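Local coordinates for protein cysteine hydrolase (PDB 6V98) that probably acts as a cysteine hydrolase toxin delivered into competing bacteria by the type VI secretion system of Vibrio cholerae, at residues D5-V10 and D158-M163. Numbering follows the deposited sequence.
Sequences DFLIPV and DLADAM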
ATOM      1  N   ASP A   5      -7.620  12.666  -5.175  1.00 26.25           N
ATOM      2  CA  ASP A   5      -6.391  12.020  -4.762  1.00 22.95           C
ATOM      3  C   ASP A   5      -6.394  10.559  -5.204  1.00 25.92           C
ATOM      4  O   ASP A   5      -7.403  10.027  -5.683  1.00 24.82           O
ATOM      5  CB  ASP A   5      -6.228  12.124  -3.247  1.00 24.61           C
ATOM      6  CG  ASP A   5      -6.297  13.560  -2.761  1.00 31.70           C
ATOM      7  OD1 ASP A   5      -5.579  14.420  -3.330  1.00 29.15           O
ATOM      8  OD2 ASP A   5      -7.072  13.832  -1.826  1.00 30.39           O
ATOM      9  N   PHE A   6      -5.247   9.907  -5.019  1.00 24.92           N
ATOM     10  CA  PHE A   6      -5.053   8.512  -5.382  1.00 24.15           C
ATOM     11  C   PHE A   6      -4.618   7.730  -4.154  1.00 22.64           C
ATOM     12  O   PHE A   6      -3.752   8.183  -3.399  1.00 25.23           O
ATOM     13  CB  PHE A   6      -3.964   8.324  -6.457  1.00 24.83           C
ATOM     14  CG  PHE A   6      -4.193   9.092  -7.738  1.00 24.96           C
ATOM     15  CD1 PHE A   6      -3.977  10.457  -7.792  1.00 27.21           C
ATOM     16  CD2 PHE A   6      -4.564   8.427  -8.901  1.00 30.25           C
ATOM     17  CE1 PHE A   6      -4.155  11.161  -8.996  1.00 29.26           C
ATOM     18  CE2 PHE A   6      -4.749   9.122 -10.105  1.00 27.86           C
ATOM     19  CZ  PHE A   6      -4.548  10.485 -10.143  1.00 31.79           C
ATOM     20  N   LEU A   7      -5.221   6.560  -3.963  1.00 19.11           N
ATOM     21  CA  LEU A   7      -4.744   5.564  -3.004  1.00 23.21           C
ATOM     22  C   LEU A   7      -4.557   4.262  -3.772  1.00 22.82           C
ATOM     23  O   LEU A   7      -5.510   3.750  -4.373  1.00 27.18           O
ATOM     24  CB  LEU A   7      -5.719   5.380  -1.831  1.00 20.16           C
ATOM     25  CG  LEU A   7      -5.112   4.686  -0.605  1.00 25.86           C
ATOM     26  CD1 LEU A   7      -4.164   5.650   0.119  1.00 23.68           C
ATOM     27  CD2 LEU A   7      -6.198   4.182   0.355  1.00 26.71           C
ATOM     28  N   ILE A   8      -3.329   3.751  -3.782  1.00 21.38           N
ATOM     29  CA  ILE A   8      -2.983   2.579  -4.578  1.00 19.36           C
ATOM     30  C   ILE A   8      -2.464   1.500  -3.641  1.00 18.10           C
ATOM     31  O   ILE A   8      -1.248   1.433  -3.386  1.00 22.35           O
ATOM     32  CB  ILE A   8      -1.946   2.921  -5.660  1.00 22.60           C
ATOM     33  CG1 ILE A   8      -2.423   4.118  -6.483  1.00 23.25           C
ATOM     34  CG2 ILE A   8      -1.684   1.716  -6.557  1.00 22.93           C
ATOM     35  CD1 ILE A   8      -1.434   4.538  -7.554  1.00 24.63           C
ATOM     36  N   PRO A   9      -3.343   0.678  -3.073  1.00 20.19           N
ATOM     37  CA  PRO A   9      -2.889  -0.549  -2.417  1.00 19.32           C
ATOM     38  C   PRO A   9      -2.069  -1.357  -3.403  1.00 22.33           C
ATOM     39  O   PRO A   9      -2.462  -1.529  -4.559  1.00 23.51           O
ATOM     40  CB  PRO A   9      -4.199  -1.261  -2.046  1.00 22.39           C
ATOM     41  CG  PRO A   9      -5.240  -0.148  -1.972  1.00 22.11           C
ATOM     42  CD  PRO A   9      -4.809   0.820  -3.056  1.00 26.38           C
ATOM     43  N   VAL A  10      -0.911  -1.840  -2.955  1.00 21.70           N
ATOM     44  CA  VAL A  10      -0.038  -2.660  -3.792  1.00 20.46           C
ATOM     45  C   VAL A  10       0.267  -3.946  -3.040  1.00 22.61           C
ATOM     46  O   VAL A  10       0.566  -3.912  -1.843  1.00 26.63           O
ATOM     47  CB  VAL A  10       1.251  -1.907  -4.189  1.00 22.38           C
ATOM     48  CG1 VAL A  10       0.897  -0.725  -5.114  1.00 26.49           C
ATOM     49  CG2 VAL A  10       2.005  -1.404  -2.967  1.00 24.27           C
ATOM     50  N   ASP A 158      -7.712  -1.423   6.460  1.00 23.65           N
ATOM     51  CA  ASP A 158      -8.185  -0.530   7.510  1.00 22.83           C
ATOM     52  C   ASP A 158      -8.045   0.929   7.096  1.00 24.25           C
ATOM     53  O   ASP A 158      -8.920   1.751   7.397  1.00 24.39           O
ATOM     54  CB  ASP A 158      -7.422  -0.798   8.813  1.00 23.01           C
ATOM     55  CG  ASP A 158      -7.797  -2.142   9.460  1.00 29.54           C
ATOM     56  OD1 ASP A 158      -8.752  -2.808   9.004  1.00 32.45           O
ATOM     57  OD2 ASP A 158      -7.119  -2.536  10.422  1.00 31.43           O
ATOM     58  N   LEU A 159      -6.963   1.271   6.388  1.00 21.34           N
ATOM     59  CA  LEU A 159      -6.821   2.634   5.873  1.00 22.38           C
ATOM     60  C   LEU A 159      -7.933   2.963   4.889  1.00 22.13           C
ATOM     61  O   LEU A 159      -8.559   4.030   4.963  1.00 22.69           O
ATOM     62  CB  LEU A 159      -5.459   2.806   5.192  1.00 21.43           C
ATOM     63  CG  LEU A 159      -5.233   4.119   4.432  1.00 23.37           C
ATOM     64  CD1 LEU A 159      -5.258   5.323   5.347  1.00 25.89           C
ATOM     65  CD2 LEU A 159      -3.917   4.044   3.677  1.00 21.91           C
ATOM     66  N   ALA A 160      -8.164   2.072   3.925  1.00 23.50           N
ATOM     67  CA  ALA A 160      -9.168   2.345   2.905  1.00 24.24           C
ATOM     68  C   ALA A 160     -10.549   2.426   3.529  1.00 24.59           C
ATOM     69  O   ALA A 160     -11.334   3.329   3.205  1.00 24.70           O
ATOM     70  CB  ALA A 160      -9.113   1.270   1.817  1.00 25.28           C
ATOM     71  N   ASP A 161     -10.842   1.523   4.472  1.00 22.89           N
ATOM     72  CA  ASP A 161     -12.088   1.613   5.236  1.00 27.48           C
ATOM     73  C   ASP A 161     -12.207   2.972   5.915  1.00 29.46           C
ATOM     74  O   ASP A 161     -13.267   3.612   5.879  1.00 28.72           O
ATOM     75  CB  ASP A 161     -12.148   0.499   6.289  1.00 58.41           C
ATOM     76  CG  ASP A 161     -13.007  -0.693   5.858  1.00 75.80           C
ATOM     77  OD1 ASP A 161     -14.233  -0.521   5.658  1.00 78.11           O
ATOM     78  OD2 ASP A 161     -12.451  -1.805   5.735  1.00 75.52           O
ATOM     79  N   ALA A 162     -11.119   3.425   6.548  1.00 25.31           N
ATOM     80  CA  ALA A 162     -11.144   4.680   7.290  1.00 26.63           C
ATOM     81  C   ALA A 162     -11.345   5.873   6.367  1.00 25.43           C
ATOM     82  O   ALA A 162     -11.890   6.898   6.797  1.00 32.67           O
ATOM     83  CB  ALA A 162      -9.854   4.839   8.103  1.00 26.00           C
ATOM     84  N   MET A 163     -10.937   5.764   5.105  1.00 25.96           N
ATOM     85  CA  MET A 163     -11.116   6.863   4.168  1.00 27.86           C
ATOM     86  C   MET A 163     -12.531   6.910   3.598  1.00 34.16           C
ATOM     87  O   MET A 163     -12.831   7.808   2.802  1.00 35.01           O
ATOM     88  CB  MET A 163     -10.101   6.765   3.019  1.00 26.05           C
ATOM     89  CG  MET A 163      -8.619   6.859   3.416  1.00 30.20           C
ATOM     90  SD  MET A 163      -8.165   8.381   4.290  1.00 28.44           S
ATOM     91  CE  MET A 163      -8.138   7.741   5.969  1.00 26.82           C
TER
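Leu7, on strand 5-12, meets Leu159 and Ala160, on helix 154-162, in a small, buried and wholly apolar contact; the two segments bury 129 Å² between them. Both methyls of Leu7 take part. Leu7 CD1 lies 3.9 Å and Leu7 CD2 4.0 Å from Leu159 CD2, so Leu159 sets one branch against the forked end of Leu7. The two side chains run at a slant to each other. In each leucine CG stands anti to the backbone N (chi1 -163° in Leu7, 172° in Leu159), which, with the bond from CA to CB already directed at the partner segment, extends each side chain toward the other.

CD2 of Leu7 also reaches the helix surface itself, at 4.3 Å from Ala160 CA and 4.4 Å from Ala160 CB. The short side chain of Ala160 lets this methyl come close to the helix backbone, although the nearest pair of alpha carbons, Leu7 CA and Ala160 CA, is still 8.1 Å apart.

No hydrogen bond joins the segments. The helix bonds within itself, Ala162 N donating to Asp158 O and Met163 N to Leu159 O, both at 2.9 Å, whereas strand 5-12 pairs with strands 44-50 and 113-120, one on each edge. Around the leucines, Val47 of strand 44-50 touches both, Phe122 and Leu165 pack on Leu7, and Trp129 and Leu130 of helix 123-134 pack on Leu159.

Helix 154-162 thus packs through leucine and alanine on one face of the central antiparallel sheet, forming part of the alpha/beta hydrophobic core of this TseH-like domain, a member of the CA peptidase clan.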